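Local coordinates for protein of unknown function with a Fic domain (Bacteroides thetaiotaomicron VPI-5482, PDB 3CUC) that is of unknown function but belongs to the Fic/DOC family, carrying the mainly helical Fic fold and its signature loop between two helices, at residues Leu34-Asn39 with Ala203-Asn208; Leu185-Ile190 with Asn253-Phe258; Tyr189-Pro194 with Gln235-Ala240; Val210-Arg213 with Pro217-Val220. All blocks are in the same frame, centred on the assembly; numbering follows the deposited sequence.

Contact 1 of 4, residues Leu34-Asn39 with Ala203-Asn208; sequences LEFNYN and ARLLVN
Phe36 reaches from helix 22-42 to helix 199-213 and is met there from two directions. The amide of Asn208 comes head-on over one face of the ring: its ND2 lies 3.3 Å from Phe36 CE1 and 3.4 Å from Phe36 CZ, above the rim rather than the centre. Amide and ring planes stand 71° apart, so the nitrogen end approaches the ring and the amide does not lie flat on it. Leu205 arrives at the edge instead, crossing the Phe36 side chain at about a right angle, with Leu205 CD2 in the ring plane and 3.7 Å from Phe36 CE2. Arg204 adds mainly backbone, its O lying 4.0 Å from Phe36 CZ. With CG opposite the backbone N (chi1 -179°), Phe36 extends straight into the gap; the segment axes, running nearly antiparallel at 156°, pass no closer than 12.0 Å, so this single ring does most of the bridging. Polar groups beside it are engaged elsewhere: Asn208 OD1 accepts from Ile219 N, and the Arg204 guanidinium makes a salt bridge to Glu44 and hydrogen bonds to Ser40 and Tyr229. Within helix 22-42, Asn39 ND2 donates to Glu35 O at 2.7 Å, and this carbonyl also accepts from Asn39 N on the other face of its plane. Helix 68-89 borders the contact, placing His77 and Leu81 against Phe36 and Ile84 against both Leu205 and Asn208, while helix 178-192 packs on helix 199-213 through Ala203 and Val207.

Contact 2 of 4, residues Leu185-Ile190 with Asn253-Phe258; sequences LHYRYI and NDILPF
His186, Tyr187 and Phe258 all turn CG away from their own backbone N (chi1 177° for His186), which carries the first two rings off helix 178-192 toward the start of helix 256-277 and sends the Phe258 ring to meet His186. Phe258 then crosses His186 at about a right angle and points its edge at the imidazole face. Its CZ stands almost over the middle of that ring, 3.6 Å from both His186 ND1 and His186 CG, and its CE2 is 3.9 Å from His186 CB. The ring centroids are 4.7 Å apart and the planes meet at 54°, a tilted edge-to-face pair. The imidazole is also held at its far end, where NE2 is hydrogen-bonded to Tyr229 OH. One residue along, Tyr187 receives an aliphatic partner instead: Ile255, at the N-cap position of helix 256-277, lays its CG2 branch over the phenol face, 3.8 Å from the centroid of the Tyr187 ring and 18° off the normal. This CH-pi contact lies toward the CG-CD2 side, with Ile255 CG2 3.6 Å from Tyr187 CD2. The phenol OH is hydrogen-bonded to Asp237 and Arg191. Helix 226-240 places Leu233 and Cys236 beside Tyr187, adding to a buried cluster of aromatic and aliphatic groups. Ala203 packs on the opposite face of the imidazole and Val207 at its edge. The arrangement belongs to the helical core of the Fic fold, in which helix 178-192 leads directly into the family's signature loop.

Contact 3 of 4, residues Tyr189-Pro194 with Gln235-Ala240; sequences YIRIHP and QCDVEA
Segments 189-194 and 235-240 come nearest at Arg191 and Asp237, whose CA atoms lie 8.9 Å apart, and just beyond Arg191 the chain leaves helix 178-192 at His193 with a positive phi of 54°. Arg191 crosses the gap with a chain folded at both chi2 (-63°) and chi3, which draws its guanidinium in close to Asp237. The salt bridge is long, 3.5 Å between Arg191 NH1 and Asp237 OD1, and the two flat groups are turned 75° from each other, so the carboxylate does not grip the guanidinium side by side. The same oxygen lies 3.7 Å from Arg191 CD. Tyr187 OH is hydrogen-bonded to both Arg191 NH1 and Asp237 OD1, closing a small buried polar cluster. His193 and Pro194 open the sequence HPFEDGNGR, the Fic signature motif, so Arg191 lies on the last turn of the helix before this loop. At that exit Pro194 CD sits over one face of the Tyr189 ring, displaced toward its rim, and the edge of the His193 imidazole faces Ile190 O; the imidazole also stacks with Tyr150. A looser touch completes the contact with helix 226-240: Ala240 CB is 4.4 Å from Arg191 NH1. Arg191 NH2 turns to the carbonyl of Gly241, right after the end of that helix.

Contact 4 of 4, residues Val210-Arg213 with Pro217-Val220; sequences VLHR and PMIV
Leu211 and Ile219 make the tight half of this contact, where the chain doubles back after helix 199-213. Their side chains cross at about a right angle, and one methyl of the leucine does the touching: Leu211 CD1 is 3.6 Å from Ile219 CG2 and 3.9 Å from Ile219 CG1. The same methyl rests against the returning backbone, 3.9 Å from Pro217 O. Ile219 meets it with both branches because CG1 stands between the backbone N and the carbonyl carbon (chi1 63°), leaving CG2 beside the nitrogen. The looser half lies at His212, which is partly exposed. There the selenomethionine Met218 runs obliquely past the histidine, its CG and SE each 4.1 Å from His212 CB. A bend at chi3 (-73°) brings Met218 CE within 4.0 Å of His212 ND1. The selenium is 4.8 Å from the centroid of the His212 ring and 39° off its normal, an oblique selenium-aromatic approach with no clear seat over the face. The far nitrogen of the imidazole, NE2, is hydrogen-bonded to Gln89. Helix 68-89 backs this looser side, with Lys85 touching both His212 and Met218. Helix 256-277 receives Ile219 on Leu262 and Cys265 and bonds Met218 O through Ser269, and helix 22-42 adds Trp28 and Phe32 against Pro217 and Met218, so the extended segment 217-220 is threaded between helices.

In the fold
From the N terminus, helix 22-42 first enters contact 1, which spans 163 intervening residues to reach helix 199-213. Before that loop is closed, helix 178-192 has opened contacts 2 and 3 from overlapping segments, so both cross contact 1: their partners, in helix 226-240 and at the start of helix 256-277, come later. Contact 3 closes first and contact 2 after it. Contact 4, a short turn-back after helix 199-213, follows contact 1 and falls within the spans of both contacts 2 and 3. Contacts 2 and 3, with centres about 7 Å apart, tie the C-terminal helices to helix 178-192; contacts 1 and 4 join helix 199-213 to helix 22-42 and to the loop after helix 199-213.

Contact 1 of 4, residues Leu34-Asn39 with Ala203-Asn208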
# COMPACT_ATOMS: atom_id res chain seq x y z
N LEU A 34 5.81 -12.06 4.02
CA LEU A 34 6.93 -12.34 3.15
C LEU A 34 6.74 -11.64 1.80
O LEU A 34 7.56 -10.83 1.36
CB LEU A 34 7.03 -13.85 2.95
CG LEU A 34 8.41 -14.45 2.82
CD1 LEU A 34 9.26 -13.68 1.81
CD2 LEU A 34 9.06 -14.50 4.21
N GLU A 35 5.62 -11.96 1.15
CA GLU A 35 5.40 -11.52 -0.22
C GLU A 35 5.16 -10.02 -0.34
O GLU A 35 5.58 -9.40 -1.32
CB GLU A 35 4.23 -12.28 -0.83
CG GLU A 35 4.53 -13.77 -0.99
CD GLU A 35 4.02 -14.35 -2.30
OE1 GLU A 35 2.92 -13.95 -2.74
OE2 GLU A 35 4.73 -15.20 -2.88
N PHE A 36 4.50 -9.44 0.66
CA PHE A 36 4.23 -8.01 0.65
C PHE A 36 5.54 -7.24 0.82
O PHE A 36 5.84 -6.35 0.02
CB PHE A 36 3.23 -7.62 1.74
CG PHE A 36 2.91 -6.16 1.75
CD1 PHE A 36 2.52 -5.51 0.59
CD2 PHE A 36 3.01 -5.42 2.92
CE1 PHE A 36 2.22 -4.15 0.59
CE2 PHE A 36 2.71 -4.06 2.93
CZ PHE A 36 2.33 -3.42 1.76
N ASN A 37 6.30 -7.57 1.86
CA ASN A 37 7.58 -6.90 2.11
C ASN A 37 8.51 -7.01 0.90
O ASN A 37 9.10 -6.02 0.46
CB ASN A 37 8.25 -7.46 3.37
CG ASN A 37 7.64 -6.92 4.66
OD1 ASN A 37 7.56 -5.70 4.86
ND2 ASN A 37 7.22 -7.82 5.55
N TYR A 38 8.61 -8.22 0.35
CA TYR A 38 9.48 -8.43 -0.79
C TYR A 38 9.03 -7.56 -1.96
O TYR A 38 9.80 -6.75 -2.46
CB TYR A 38 9.50 -9.89 -1.22
CG TYR A 38 10.28 -10.11 -2.50
CD1 TYR A 38 11.66 -10.28 -2.48
CD2 TYR A 38 9.63 -10.12 -3.73
CE1 TYR A 38 12.38 -10.47 -3.65
CE2 TYR A 38 10.34 -10.29 -4.91
CZ TYR A 38 11.71 -10.47 -4.87
OH TYR A 38 12.40 -10.65 -6.05
N ASN A 39 7.79 -7.74 -2.38
CA ASN A 39 7.30 -7.09 -3.58
C ASN A 39 7.22 -5.57 -3.47
O ASN A 39 7.64 -4.86 -4.38
CB ASN A 39 5.95 -7.66 -3.99
CG ASN A 39 6.06 -9.03 -4.63
OD1 ASN A 39 6.46 -9.14 -5.79
ND2 ASN A 39 5.70 -10.08 -3.90
N ALA A 203 1.77 4.50 -0.19
CA ALA A 203 0.52 4.26 -0.93
C ALA A 203 0.03 2.83 -0.71
O ALA A 203 -1.11 2.61 -0.31
CB ALA A 203 0.71 4.53 -2.41
N ARG A 204 0.92 1.86 -0.94
CA ARG A 204 0.54 0.46 -0.86
C ARG A 204 0.26 0.03 0.57
O ARG A 204 -0.59 -0.83 0.81
CB ARG A 204 1.61 -0.41 -1.50
CG ARG A 204 1.62 -0.30 -3.02
CD ARG A 204 2.60 -1.27 -3.67
NE ARG A 204 3.98 -0.89 -3.37
CZ ARG A 204 4.68 0.05 -4.02
NH1 ARG A 204 4.14 0.73 -5.02
NH2 ARG A 204 5.92 0.30 -3.65
N LEU A 205 0.97 0.63 1.52
CA LEU A 205 0.69 0.41 2.94
C LEU A 205 -0.69 0.95 3.31
O LEU A 205 -1.41 0.33 4.07
CB LEU A 205 1.78 1.05 3.82
CG LEU A 205 3.05 0.22 4.00
CD1 LEU A 205 4.18 1.08 4.55
CD2 LEU A 205 2.80 -0.97 4.91
N LEU A 206 -1.05 2.11 2.76
CA LEU A 206 -2.35 2.72 3.04
C LEU A 206 -3.49 1.88 2.47
O LEU A 206 -4.56 1.82 3.07
CB LEU A 206 -2.41 4.17 2.50
CG LEU A 206 -1.54 5.21 3.22
CD1 LEU A 206 -1.49 6.50 2.43
CD2 LEU A 206 -2.04 5.46 4.65
N VAL A 207 -3.27 1.23 1.33
CA VAL A 207 -4.28 0.33 0.77
C VAL A 207 -4.56 -0.76 1.78
O VAL A 207 -5.71 -1.00 2.15
CB VAL A 207 -3.82 -0.33 -0.54
CG1 VAL A 207 -4.73 -1.52 -0.87
CG2 VAL A 207 -3.81 0.67 -1.67
N ASN A 208 -3.50 -1.41 2.24
CA ASN A 208 -3.66 -2.52 3.16
C ASN A 208 -4.14 -2.09 4.54
O ASN A 208 -4.72 -2.89 5.28
CB ASN A 208 -2.37 -3.35 3.23
CG ASN A 208 -2.17 -4.19 1.97
OD1 ASN A 208 -3.12 -4.58 1.30
ND2 ASN A 208 -0.91 -4.47 1.66

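Contact 2 of 4, residues Leu185-Ile190 with Asn253-Phe258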
# COMPACT_ATOMS: atom_id res chain seq x y z
N LEU A 185 -7.80 6.41 -2.04
CA LEU A 185 -6.78 6.87 -1.09
C LEU A 185 -5.36 6.73 -1.66
O LEU A 185 -4.55 7.65 -1.57
CB LEU A 185 -6.88 6.11 0.25
CG LEU A 185 -5.85 6.47 1.34
CD1 LEU A 185 -5.86 7.97 1.63
CD2 LEU A 185 -6.11 5.68 2.61
N HIS A 186 -5.08 5.56 -2.24
CA HIS A 186 -3.81 5.29 -2.90
C HIS A 186 -3.55 6.31 -4.00
O HIS A 186 -2.49 6.93 -4.07
CB HIS A 186 -3.82 3.88 -3.48
CG HIS A 186 -2.58 3.50 -4.24
ND1 HIS A 186 -2.13 4.21 -5.33
CD2 HIS A 186 -1.72 2.47 -4.08
CE1 HIS A 186 -1.04 3.64 -5.80
NE2 HIS A 186 -0.77 2.58 -5.06
N TYR A 187 -4.55 6.48 -4.86
CA TYR A 187 -4.38 7.32 -6.04
C TYR A 187 -4.13 8.78 -5.69
O TYR A 187 -3.17 9.38 -6.15
CB TYR A 187 -5.59 7.23 -6.97
CG TYR A 187 -5.34 7.97 -8.26
CD1 TYR A 187 -4.58 7.39 -9.27
CD2 TYR A 187 -5.83 9.26 -8.45
CE1 TYR A 187 -4.33 8.07 -10.45
CE2 TYR A 187 -5.58 9.95 -9.62
CZ TYR A 187 -4.83 9.35 -10.62
OH TYR A 187 -4.59 10.03 -11.80
N ARG A 188 -5.01 9.34 -4.87
CA ARG A 188 -4.87 10.73 -4.44
C ARG A 188 -3.55 10.97 -3.72
O ARG A 188 -2.85 11.94 -4.01
CB ARG A 188 -6.05 11.14 -3.56
CG ARG A 188 -7.35 11.22 -4.33
CD ARG A 188 -8.49 11.68 -3.46
NE ARG A 188 -9.63 12.12 -4.26
CZ ARG A 188 -10.69 12.76 -3.77
NH1 ARG A 188 -10.78 13.05 -2.48
NH2 ARG A 188 -11.67 13.12 -4.59
N TYR A 189 -3.19 10.07 -2.80
CA TYR A 189 -1.91 10.16 -2.10
C TYR A 189 -0.74 10.15 -3.08
O TYR A 189 0.14 11.01 -3.01
CB TYR A 189 -1.73 9.02 -1.09
CG TYR A 189 -0.35 9.03 -0.46
CD1 TYR A 189 -0.07 9.81 0.65
CD2 TYR A 189 0.69 8.27 -1.01
CE1 TYR A 189 1.19 9.84 1.21
CE2 TYR A 189 1.95 8.29 -0.46
CZ TYR A 189 2.20 9.08 0.65
OH TYR A 189 3.46 9.09 1.19
N ILE A 190 -0.73 9.17 -3.99
CA ILE A 190 0.38 9.02 -4.93
C ILE A 190 0.49 10.25 -5.85
O ILE A 190 1.58 10.60 -6.30
CB ILE A 190 0.26 7.71 -5.76
CG1 ILE A 190 1.65 7.22 -6.19
CG2 ILE A 190 -0.65 7.89 -6.97
CD1 ILE A 190 2.48 6.63 -5.04
N ASN A 253 -14.91 7.54 -10.51
CA ASN A 253 -15.12 7.19 -11.91
C ASN A 253 -13.90 7.46 -12.78
O ASN A 253 -13.71 6.81 -13.81
CB ASN A 253 -16.35 7.92 -12.48
CG ASN A 253 -17.66 7.42 -11.87
OD1 ASN A 253 -18.74 7.70 -12.39
ND2 ASN A 253 -17.57 6.68 -10.77
N ASP A 254 -13.08 8.43 -12.37
CA ASP A 254 -11.80 8.68 -13.04
C ASP A 254 -10.83 7.51 -12.89
O ASP A 254 -10.12 7.17 -13.85
CB ASP A 254 -11.13 9.95 -12.48
CG ASP A 254 -11.89 11.23 -12.83
OD1 ASP A 254 -12.65 11.24 -13.82
OD2 ASP A 254 -11.72 12.23 -12.10
N ILE A 255 -10.81 6.89 -11.71
CA ILE A 255 -9.81 5.85 -11.39
C ILE A 255 -10.34 4.41 -11.49
O ILE A 255 -9.74 3.49 -10.93
CB ILE A 255 -9.17 6.08 -9.99
CG1 ILE A 255 -10.15 5.79 -8.84
CG2 ILE A 255 -8.63 7.51 -9.88
CD1 ILE A 255 -9.45 5.39 -7.54
N LEU A 256 -11.42 4.22 -12.24
CA LEU A 256 -12.07 2.92 -12.36
C LEU A 256 -11.14 1.77 -12.79
O LEU A 256 -11.23 0.67 -12.23
CB LEU A 256 -13.28 3.03 -13.30
CG LEU A 256 -14.35 1.95 -13.20
CD1 LEU A 256 -15.74 2.57 -13.23
CD2 LEU A 256 -14.18 0.92 -14.33
N PRO A 257 -10.23 2.00 -13.76
CA PRO A 257 -9.29 0.92 -14.10
C PRO A 257 -8.40 0.46 -12.93
O PRO A 257 -8.06 -0.72 -12.83
CB PRO A 257 -8.44 1.52 -15.23
CG PRO A 257 -9.17 2.72 -15.70
CD PRO A 257 -10.00 3.21 -14.56
N PHE A 258 -8.03 1.40 -12.05
CA PHE A 258 -7.22 1.07 -10.88
C PHE A 258 -8.05 0.42 -9.79
O PHE A 258 -7.54 -0.41 -9.03
CB PHE A 258 -6.51 2.32 -10.34
CG PHE A 258 -5.60 2.05 -9.16
CD1 PHE A 258 -4.52 1.17 -9.29
CD2 PHE A 258 -5.81 2.67 -7.94
CE1 PHE A 258 -3.69 0.92 -8.22
CE2 PHE A 258 -4.97 2.41 -6.86
CZ PHE A 258 -3.91 1.54 -7.00

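Contact 3 of 4, residues Tyr189-Pro194 with Gln235-Ala240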
# COMPACT_ATOMS: atom_id res chain seq x y z
N TYR A 189 -3.19 10.07 -2.80
CA TYR A 189 -1.91 10.16 -2.10
C TYR A 189 -0.74 10.15 -3.08
O TYR A 189 0.14 11.01 -3.01
CB TYR A 189 -1.73 9.02 -1.09
CG TYR A 189 -0.35 9.03 -0.46
CD1 TYR A 189 -0.07 9.81 0.65
CD2 TYR A 189 0.69 8.27 -1.01
CE1 TYR A 189 1.19 9.84 1.21
CE2 TYR A 189 1.95 8.29 -0.46
CZ TYR A 189 2.20 9.08 0.65
OH TYR A 189 3.46 9.09 1.19
N ILE A 190 -0.73 9.17 -3.99
CA ILE A 190 0.38 9.02 -4.93
C ILE A 190 0.49 10.25 -5.85
O ILE A 190 1.58 10.60 -6.30
CB ILE A 190 0.26 7.71 -5.76
CG1 ILE A 190 1.65 7.22 -6.19
CG2 ILE A 190 -0.65 7.89 -6.97
CD1 ILE A 190 2.48 6.63 -5.04
N ARG A 191 -0.64 10.91 -6.12
CA ARG A 191 -0.65 12.13 -6.94
C ARG A 191 -0.13 13.35 -6.19
O ARG A 191 0.48 14.22 -6.78
CB ARG A 191 -2.05 12.42 -7.49
CG ARG A 191 -2.50 11.49 -8.62
CD ARG A 191 -1.63 11.61 -9.86
NE ARG A 191 -1.59 12.98 -10.38
CZ ARG A 191 -2.38 13.46 -11.33
NH1 ARG A 191 -3.31 12.70 -11.90
NH2 ARG A 191 -2.24 14.72 -11.71
N ILE A 192 -0.38 13.41 -4.88
CA ILE A 192 0.22 14.44 -4.03
C ILE A 192 1.74 14.19 -3.89
O ILE A 192 2.54 15.12 -3.99
CB ILE A 192 -0.43 14.48 -2.62
CG1 ILE A 192 -1.92 14.84 -2.71
CG2 ILE A 192 0.27 15.50 -1.73
CD1 ILE A 192 -2.66 14.64 -1.39
N HIS A 193 2.11 12.94 -3.64
CA HIS A 193 3.52 12.51 -3.55
C HIS A 193 4.30 13.37 -2.54
O HIS A 193 5.34 13.95 -2.86
CB HIS A 193 4.15 12.55 -4.96
CG HIS A 193 4.97 11.34 -5.31
ND1 HIS A 193 6.35 11.34 -5.29
CD2 HIS A 193 4.60 10.10 -5.71
CE1 HIS A 193 6.79 10.15 -5.65
NE2 HIS A 193 5.75 9.38 -5.91
N PRO A 194 3.78 13.44 -1.28
CA PRO A 194 4.16 14.45 -0.29
C PRO A 194 5.60 14.39 0.22
O PRO A 194 6.20 15.43 0.43
CB PRO A 194 3.19 14.18 0.87
CG PRO A 194 2.82 12.76 0.73
CD PRO A 194 2.78 12.51 -0.74
N GLN A 235 -3.30 5.57 -17.16
CA GLN A 235 -4.59 5.76 -17.83
C GLN A 235 -5.46 6.72 -17.02
O GLN A 235 -6.06 7.65 -17.58
CB GLN A 235 -5.33 4.42 -17.97
CG GLN A 235 -4.66 3.41 -18.89
CD GLN A 235 -5.33 2.05 -18.86
OE1 GLN A 235 -6.14 1.74 -17.98
NE2 GLN A 235 -4.99 1.22 -19.83
N CYS A 236 -5.54 6.46 -15.72
CA CYS A 236 -6.23 7.34 -14.77
C CYS A 236 -5.72 8.78 -14.86
O CYS A 236 -6.50 9.72 -14.82
CB CYS A 236 -6.03 6.83 -13.34
SG CYS A 236 -6.83 5.25 -12.96
N ASP A 237 -4.40 8.93 -14.98
CA ASP A 237 -3.76 10.24 -15.08
C ASP A 237 -4.35 11.09 -16.21
O ASP A 237 -4.60 12.28 -16.03
CB ASP A 237 -2.23 10.10 -15.26
CG ASP A 237 -1.52 9.63 -13.99
OD1 ASP A 237 -2.17 9.54 -12.93
OD2 ASP A 237 -0.31 9.33 -14.05
N VAL A 238 -4.60 10.46 -17.36
CA VAL A 238 -5.18 11.15 -18.51
C VAL A 238 -6.63 11.56 -18.22
O VAL A 238 -7.09 12.61 -18.68
CB VAL A 238 -5.11 10.30 -19.81
CG1 VAL A 238 -5.33 11.19 -21.05
CG2 VAL A 238 -3.77 9.56 -19.92
N GLU A 239 -7.34 10.75 -17.44
CA GLU A 239 -8.76 10.97 -17.13
C GLU A 239 -8.98 12.11 -16.13
O GLU A 239 -9.84 12.96 -16.33
CB GLU A 239 -9.39 9.68 -16.59
CG GLU A 239 -10.91 9.64 -16.63
CD GLU A 239 -11.46 9.75 -18.05
OE1 GLU A 239 -10.76 9.35 -19.00
OE2 GLU A 239 -12.60 10.24 -18.21
N ALA A 240 -8.22 12.10 -15.03
CA ALA A 240 -8.42 13.03 -13.92
C ALA A 240 -8.00 14.46 -14.27
O ALA A 240 -8.70 15.41 -13.96
CB ALA A 240 -7.68 12.55 -12.68

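Contact 4 of 4, residues Val210-Arg213 with Pro217-Val220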
# COMPACT_ATOMS: atom_id res chain seq x y z
N VAL A 210 -6.53 0.20 4.85
CA VAL A 210 -7.97 0.26 4.64
C VAL A 210 -8.57 -1.15 4.64
O VAL A 210 -9.52 -1.42 5.38
CB VAL A 210 -8.30 1.00 3.32
CG1 VAL A 210 -9.81 0.99 3.07
CG2 VAL A 210 -7.76 2.43 3.37
N LEU A 211 -8.00 -2.04 3.84
CA LEU A 211 -8.51 -3.40 3.73
C LEU A 211 -8.50 -4.13 5.07
O LEU A 211 -9.46 -4.82 5.41
CB LEU A 211 -7.70 -4.20 2.71
CG LEU A 211 -7.75 -3.77 1.24
CD1 LEU A 211 -6.87 -4.68 0.39
CD2 LEU A 211 -9.17 -3.80 0.74
N HIS A 212 -7.42 -4.00 5.83
CA HIS A 212 -7.32 -4.70 7.10
C HIS A 212 -8.35 -4.19 8.12
O HIS A 212 -9.00 -4.99 8.81
CB HIS A 212 -5.91 -4.56 7.68
CG HIS A 212 -5.65 -5.43 8.86
ND1 HIS A 212 -5.66 -6.81 8.79
CD2 HIS A 212 -5.37 -5.13 10.15
CE1 HIS A 212 -5.39 -7.31 9.98
NE2 HIS A 212 -5.21 -6.31 10.83
N ARG A 213 -8.49 -2.87 8.19
CA ARG A 213 -9.46 -2.24 9.08
C ARG A 213 -10.86 -2.80 8.89
O ARG A 213 -11.56 -3.04 9.87
CB ARG A 213 -9.46 -0.72 8.87
CG ARG A 213 -10.70 -0.02 9.42
CD ARG A 213 -10.40 1.44 9.71
NE ARG A 213 -9.53 1.56 10.87
CZ ARG A 213 -9.09 2.71 11.38
NH1 ARG A 213 -9.43 3.86 10.83
NH2 ARG A 213 -8.30 2.69 12.44
N PRO A 217 -8.71 -9.45 3.55
CA PRO A 217 -7.31 -9.86 3.53
C PRO A 217 -6.50 -8.85 2.75
O PRO A 217 -6.97 -8.34 1.73
CB PRO A 217 -7.34 -11.19 2.78
CG PRO A 217 -8.52 -11.09 1.91
CD PRO A 217 -9.54 -10.31 2.69
N MSE A 218 -5.29 -8.56 3.21
CA MSE A 218 -4.46 -7.56 2.58
C MSE A 218 -3.93 -8.08 1.23
O MSE A 218 -3.89 -9.29 0.98
CB MSE A 218 -3.33 -7.16 3.52
CG MSE A 218 -3.84 -6.33 4.68
SE MSE A 218 -2.49 -5.93 5.97
CE MSE A 218 -2.28 -7.70 6.83
N ILE A 219 -3.56 -7.15 0.35
CA ILE A 219 -3.15 -7.50 -1.01
C ILE A 219 -1.67 -7.24 -1.27
O ILE A 219 -1.02 -6.44 -0.58
CB ILE A 219 -4.01 -6.76 -2.08
CG1 ILE A 219 -3.82 -5.24 -2.01
CG2 ILE A 219 -5.48 -7.11 -1.92
CD1 ILE A 219 -4.15 -4.55 -3.29
N VAL A 220 -1.15 -7.94 -2.27
CA VAL A 220 0.23 -7.79 -2.72
C VAL A 220 0.24 -7.36 -4.19
O VAL A 220 -0.11 -8.15 -5.07
CB VAL A 220 1.00 -9.13 -2.62
CG1 VAL A 220 2.41 -8.97 -3.18
CG2 VAL A 220 1.05 -9.62 -1.19